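Local coordinates for protein oxidoreductase (Azotobacter vinelandii, PDB 7D5M) that binds NAD+ in a Rossmann fold and, as an inositol dehydrogenase homologue, probably catalyses NAD-dependent oxidation of a polyol or sugar-like substrate, at residues A[94-97]-A[98-102]; A[126-129]-A[130-134]. All coordinates share one frame; numbering follows the deposited sequence.

Interaction 1. Residues A[94-97]-A[98-102]; sequences NGTH and FAITR. With NAD (nicotinamide-adenine-dinucleotide), chain B.
The imidazole ring of His-97 has the CA of Asn-94 over the centre of one face, 3.7 Å above the ring plane, and meets the nicotinamide ribose of NAD at its edge, with O3D close to that plane. The model crowds O3D against the ring, so the exact closeness there is doubtful. Both ring nitrogens are engaged by backbone oxygens, ND1 with that of Pro-116 and NE2 with that of Thr-92, which fixes the ring's rotation. The other flat group at the ribose is the Asn-94 carboxamide: its OD1 accepts a hydrogen bond from O3D at 2.6 Å, although the place of O3D is less sure.

Behind the ring, the backbone oxygen of His-97 is gripped twice by Thr-101. Thr-101 N lies 2.9 Å and Thr-101 OG1 2.8 Å from His-97 O, and the two donors reach it from opposite faces of the carbonyl plane. The hydroxyl gets there because chi1 of Thr-101 (-60°) sets OG1 opposite its own carbonyl carbon, beside the backbone N and facing the preceding turn. One residue earlier, Ile-100 N donates to Thr-96 O at 3.1 Å, and the Thr-96 and Ile-100 side chains run alongside each other with Thr-96 OG1 3.7 Å from Ile-100 CD1. That Thr-96 hydroxyl is itself hydrogen-bonded to Thr-92 OG1 and Pro-93 O.

At the opening turn, water stands between the carbonyls of the loop and the amides of the helix. One molecule joins Asn-94 O to Phe-98 N, and another joins Gly-95 O to Ala-99 N. The chemistry implies a hydrated helix start in which His-97, held by its carbonyl and both ring nitrogens, keeps an edge at the cofactor's ribose, while Asn-94 accepts from that ribose through OD1.

Interaction 2. Residues A[126-129]-A[130-134]; sequences TLRE and IALAN
Arg-128 and Leu-132, one helical turn apart, lie side by side and point the same way, the aliphatic CG of the arginine touching CD1 of the leucine at 3.7 Å. With chi1 at 172°, CG of Arg-128 extends opposite its backbone N, which places it beside the carbonyl carbon, where it meets CD1 of Leu-132. The arginine chain then bends at chi3 (56°), and its guanidinium finds partners elsewhere: NH2 forms a salt bridge with Glu-125, and NH1 is hydrogen-bonded to His-364 ND1.

Thr-126 and Ile-130 make a second pair of the same kind, again alongside each other, with Thr-126 CG2 and Ile-130 CD1 3.9 Å apart. The threonine's hydroxyl bonds to Glu-122 O; the side chains meet through methyl groups, and Ile-130 CG1 also lies 3.3 Å from Thr-126 O. Beneath both pairs run four successive helical hydrogen bonds, from Ile-130 N to Thr-126 O through Ala-133 N to Glu-129 O.

Where the helix stops, Ile-130 O is held by two donors of Asn-134. Asn-134 ND2 is 2.8 Å from Ile-130 O, which lies close to the plane of the asparagine amide. Asn-134 N is 3.1 Å from the same Ile-130 O, from the opposite face of the carbonyl plane.

These turns belong to helix 121-133, the connecting helix of the beta-alpha-beta crossover from strand 110-113 to strand 138-140 in the Rossmann fold.

Interactions 1 and 2 follow each other along the chain, their centres 14 Å apart, and meet where helix 97-106 packs against helix 121-133 in the NAD-binding domain. Leu-127 of interaction 2 lies in this interface: its CG is 3.6 Å from Phe-98 CD1 and its CD1 4.0 Å from Thr-101 CG2. Further along, Arg-102 NE passes 3.6 Å from Ile-130 CD1, while its guanidinium is bridged to Glu-106. Interaction 1 reaches NAD directly; interaction 2 sits a layer back, the Leu-127 side chain being about 6 Å from that of His-97 and about 12 Å from the cofactor.

Interaction 1. Residues A[94-97]-A[98-102]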
loop_
_atom_site.group_PDB
_atom_site.type_symbol
_atom_site.label_atom_id
_atom_site.label_comp_id
_atom_site.label_asym_id
_atom_site.label_seq_id
_atom_site.Cartn_x
_atom_site.Cartn_y
_atom_site.Cartn_z
ATOM N N ASN A 94 -35.436 -9.598 -1.874
ATOM C CA ASN A 94 -35.448 -10.177 -0.505
ATOM C C ASN A 94 -36.859 -10.619 -0.108
ATOM O O ASN A 94 -36.967 -11.679 0.527
ATOM C CB ASN A 94 -34.940 -9.176 0.529
ATOM C CG ASN A 94 -33.498 -8.794 0.303
ATOM O OD1 ASN A 94 -32.801 -9.426 -0.485
ATOM N ND2 ASN A 94 -33.054 -7.747 0.986
ATOM N N GLY A 95 -37.879 -9.836 -0.487
ATOM C CA GLY A 95 -39.282 -10.028 -0.059
ATOM C C GLY A 95 -39.864 -11.373 -0.459
ATOM O O GLY A 95 -40.856 -11.794 0.169
ATOM N N THR A 96 -39.301 -12.038 -1.470
ATOM C CA THR A 96 -39.860 -13.298 -2.023
ATOM C C THR A 96 -39.027 -14.518 -1.593
ATOM O O THR A 96 -39.439 -15.638 -1.931
ATOM C CB THR A 96 -39.997 -13.216 -3.549
ATOM O OG1 THR A 96 -38.710 -12.908 -4.087
ATOM C CG2 THR A 96 -41.020 -12.188 -3.989
ATOM N N HIS A 97 -37.912 -14.341 -0.878
ATOM C CA HIS A 97 -36.997 -15.460 -0.514
ATOM C C HIS A 97 -37.749 -16.507 0.311
ATOM O O HIS A 97 -37.593 -17.702 0.045
ATOM C CB HIS A 97 -35.782 -14.968 0.269
ATOM C CG HIS A 97 -34.823 -14.174 -0.546
ATOM N ND1 HIS A 97 -33.633 -13.733 -0.026
ATOM C CD2 HIS A 97 -34.872 -13.745 -1.826
ATOM C CE1 HIS A 97 -32.985 -13.049 -0.945
ATOM N NE2 HIS A 97 -33.717 -13.049 -2.064
ATOM N N PHE A 98 -38.530 -16.065 1.298
ATOM C CA PHE A 98 -39.220 -16.984 2.235
ATOM C C PHE A 98 -40.179 -17.888 1.453
ATOM O O PHE A 98 -40.072 -19.125 1.566
ATOM C CB PHE A 98 -39.952 -16.215 3.332
ATOM C CG PHE A 98 -40.771 -17.113 4.217
ATOM C CD1 PHE A 98 -40.189 -17.803 5.269
ATOM C CD2 PHE A 98 -42.125 -17.302 3.966
ATOM C CE1 PHE A 98 -40.947 -18.645 6.068
ATOM C CE2 PHE A 98 -42.879 -18.152 4.760
ATOM C CZ PHE A 98 -42.291 -18.818 5.812
ATOM N N ALA A 99 -41.092 -17.295 0.677
ATOM C CA ALA A 99 -42.166 -18.021 -0.045
ATOM C C ALA A 99 -41.540 -18.985 -1.062
ATOM O O ALA A 99 -41.983 -20.141 -1.150
ATOM C CB ALA A 99 -43.117 -17.047 -0.708
ATOM N N ILE A 100 -40.512 -18.543 -1.784
ATOM C CA ILE A 100 -39.903 -19.371 -2.863
ATOM C C ILE A 100 -39.124 -20.523 -2.219
ATOM O O ILE A 100 -39.283 -21.662 -2.701
ATOM C CB ILE A 100 -39.024 -18.536 -3.809
ATOM C CG1 ILE A 100 -39.841 -17.450 -4.513
ATOM C CG2 ILE A 100 -38.328 -19.454 -4.801
ATOM C CD1 ILE A 100 -39.002 -16.424 -5.219
ATOM N N THR A 101 -38.314 -20.239 -1.193
ATOM C CA THR A 101 -37.522 -21.275 -0.476
ATOM C C THR A 101 -38.488 -22.295 0.145
ATOM O O THR A 101 -38.262 -23.510 -0.020
ATOM C CB THR A 101 -36.577 -20.652 0.556
ATOM O OG1 THR A 101 -35.693 -19.782 -0.151
ATOM C CG2 THR A 101 -35.743 -21.672 1.297
ATOM N N ARG A 102 -39.531 -21.826 0.830
ATOM C CA ARG A 102 -40.519 -22.721 1.482
ATOM C C ARG A 102 -41.112 -23.670 0.436
ATOM O O ARG A 102 -41.122 -24.897 0.683
ATOM C CB ARG A 102 -41.640 -21.935 2.163
ATOM C CG ARG A 102 -42.595 -22.846 2.918
ATOM C CD ARG A 102 -43.788 -22.124 3.509
ATOM N NE ARG A 102 -44.531 -23.082 4.318
ATOM C CZ ARG A 102 -45.219 -22.788 5.414
ATOM N NH1 ARG A 102 -45.292 -21.539 5.849
ATOM N NH2 ARG A 102 -45.844 -23.757 6.067
HETATM P PA NAD B . -31.870 -7.187 -8.968
HETATM O O1A NAD B . -33.052 -6.294 -8.749
HETATM O O2A NAD B . -30.646 -6.675 -9.659
HETATM O O5B NAD B . -32.372 -8.518 -9.713
HETATM C C5B NAD B . -33.673 -9.126 -9.443
HETATM C C4B NAD B . -33.933 -10.155 -10.516
HETATM O O4B NAD B . -35.007 -11.043 -10.112
HETATM C C3B NAD B . -34.372 -9.587 -11.871
HETATM O O3B NAD B . -33.877 -10.410 -12.918
HETATM C C2B NAD B . -35.899 -9.648 -11.759
HETATM O O2B NAD B . -36.582 -9.636 -12.992
HETATM C C1B NAD B . -36.040 -11.001 -11.076
HETATM N N9A NAD B . -37.298 -11.212 -10.377
HETATM C C8A NAD B . -37.905 -10.339 -9.512
HETATM N N7A NAD B . -38.995 -10.823 -8.970
HETATM C C5A NAD B . -39.103 -12.102 -9.493
HETATM C C6A NAD B . -40.048 -13.127 -9.286
HETATM N N6A NAD B . -41.082 -13.024 -8.448
HETATM N N1A NAD B . -39.858 -14.291 -9.955
HETATM C C2A NAD B . -38.811 -14.384 -10.790
HETATM N N3A NAD B . -37.852 -13.494 -11.051
HETATM C C4A NAD B . -38.059 -12.357 -10.362
HETATM O O3 NAD B . -31.376 -7.777 -7.544
HETATM P PN NAD B . -29.907 -8.309 -7.108
HETATM O O1N NAD B . -29.049 -7.144 -6.699
HETATM O O2N NAD B . -29.399 -9.238 -8.170
HETATM O O5D NAD B . -30.242 -9.132 -5.775
HETATM C C5D NAD B . -31.110 -10.267 -5.785
HETATM C C4D NAD B . -30.884 -10.981 -4.481
HETATM O O4D NAD B . -29.476 -11.310 -4.369
HETATM C C3D NAD B . -31.213 -10.145 -3.239
HETATM O O3D NAD B . -31.738 -10.985 -2.227
HETATM C C2D NAD B . -29.852 -9.561 -2.843
HETATM O O2D NAD B . -29.759 -9.241 -1.463
HETATM C C1D NAD B . -28.935 -10.736 -3.187
HETATM N N1N NAD B . -27.513 -10.360 -3.456
HETATM C C2N NAD B . -26.507 -11.030 -2.792
HETATM C C3N NAD B . -25.171 -10.672 -2.979
HETATM C C7N NAD B . -24.120 -11.555 -2.341
HETATM O O7N NAD B . -24.454 -12.668 -1.917
HETATM N N7N NAD B . -22.873 -11.098 -2.296
HETATM C C4N NAD B . -24.874 -9.544 -3.751
HETATM C C5N NAD B . -25.906 -8.868 -4.401
HETATM C C6N NAD B . -27.182 -9.386 -4.356
HETATM O O HOH W 1 -38.515 -13.282 2.107
HETATM O O HOH W 2 -41.747 -14.378 0.894
#

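Interaction 2. Residues A[126-129]-A[130-134]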
loop_
_atom_site.group_PDB
_atom_site.type_symbol
_atom_site.label_atom_id
_atom_site.label_comp_id
_atom_site.label_asym_id
_atom_site.label_seq_id
_atom_site.Cartn_x
_atom_site.Cartn_y
_atom_site.Cartn_z
ATOM N N THR A 126 -38.949 -21.086 10.943
ATOM C CA THR A 126 -39.920 -21.911 10.178
ATOM C C THR A 126 -39.227 -22.538 8.964
ATOM O O THR A 126 -39.383 -23.752 8.742
ATOM C CB THR A 126 -41.128 -21.080 9.735
ATOM O OG1 THR A 126 -41.691 -20.592 10.949
ATOM C CG2 THR A 126 -42.120 -21.884 8.925
ATOM N N LEU A 127 -38.504 -21.734 8.185
ATOM C CA LEU A 127 -37.777 -22.234 6.992
ATOM C C LEU A 127 -36.824 -23.346 7.413
ATOM O O LEU A 127 -36.750 -24.372 6.711
ATOM C CB LEU A 127 -36.963 -21.103 6.363
ATOM C CG LEU A 127 -37.635 -20.310 5.252
ATOM C CD1 LEU A 127 -36.575 -19.512 4.513
ATOM C CD2 LEU A 127 -38.402 -21.205 4.285
ATOM N N ARG A 128 -36.083 -23.121 8.500
ATOM C CA ARG A 128 -35.070 -24.102 8.946
ATOM C C ARG A 128 -35.789 -25.403 9.312
ATOM O O ARG A 128 -35.318 -26.484 8.911
ATOM C CB ARG A 128 -34.225 -23.580 10.107
ATOM C CG ARG A 128 -33.325 -24.668 10.674
ATOM C CD ARG A 128 -32.190 -24.184 11.533
ATOM N NE ARG A 128 -32.637 -23.380 12.644
ATOM C CZ ARG A 128 -31.825 -22.734 13.475
ATOM N NH1 ARG A 128 -30.512 -22.796 13.321
ATOM N NH2 ARG A 128 -32.335 -22.034 14.469
ATOM N N GLU A 129 -36.895 -25.330 10.055
ATOM C CA GLU A 129 -37.623 -26.571 10.445
ATOM C C GLU A 129 -38.092 -27.310 9.191
ATOM O O GLU A 129 -37.990 -28.554 9.168
ATOM C CB GLU A 129 -38.774 -26.262 11.399
ATOM C CG GLU A 129 -38.273 -25.879 12.774
ATOM C CD GLU A 129 -39.199 -26.244 13.913
ATOM O OE1 GLU A 129 -40.421 -26.341 13.669
ATOM O OE2 GLU A 129 -38.693 -26.422 15.040
ATOM N N ILE A 130 -38.550 -26.590 8.170
ATOM C CA ILE A 130 -39.073 -27.221 6.927
ATOM C C ILE A 130 -37.903 -27.841 6.145
ATOM O O ILE A 130 -38.058 -28.964 5.649
ATOM C CB ILE A 130 -39.902 -26.220 6.099
ATOM C CG1 ILE A 130 -41.166 -25.790 6.857
ATOM C CG2 ILE A 130 -40.242 -26.819 4.740
ATOM C CD1 ILE A 130 -41.977 -24.705 6.174
ATOM N N ALA A 131 -36.754 -27.163 6.059
ATOM C CA ALA A 131 -35.547 -27.720 5.401
ATOM C C ALA A 131 -35.130 -29.026 6.090
ATOM O O ALA A 131 -34.828 -30.005 5.398
ATOM C CB ALA A 131 -34.426 -26.710 5.405
ATOM N N LEU A 132 -35.094 -29.036 7.420
ATOM C CA LEU A 132 -34.617 -30.205 8.196
ATOM C C LEU A 132 -35.611 -31.358 8.021
ATOM O O LEU A 132 -35.166 -32.469 7.741
ATOM C CB LEU A 132 -34.444 -29.805 9.662
ATOM C CG LEU A 132 -33.279 -28.851 9.933
ATOM C CD1 LEU A 132 -33.364 -28.284 11.337
ATOM C CD2 LEU A 132 -31.948 -29.545 9.726
ATOM N N ALA A 133 -36.914 -31.104 8.167
ATOM C CA ALA A 133 -37.956 -32.155 8.041
ATOM C C ALA A 133 -37.861 -32.816 6.659
ATOM O O ALA A 133 -38.022 -34.055 6.573
ATOM C CB ALA A 133 -39.331 -31.576 8.285
ATOM N N ASN A 134 -37.584 -32.039 5.608
ATOM C CA ASN A 134 -37.563 -32.530 4.204
ATOM C C ASN A 134 -36.154 -33.012 3.808
ATOM O O ASN A 134 -35.971 -33.384 2.654
ATOM C CB ASN A 134 -38.112 -31.452 3.269
ATOM C CG ASN A 134 -39.612 -31.305 3.418
ATOM O OD1 ASN A 134 -40.351 -32.121 2.877
ATOM N ND2 ASN A 134 -40.059 -30.316 4.184
#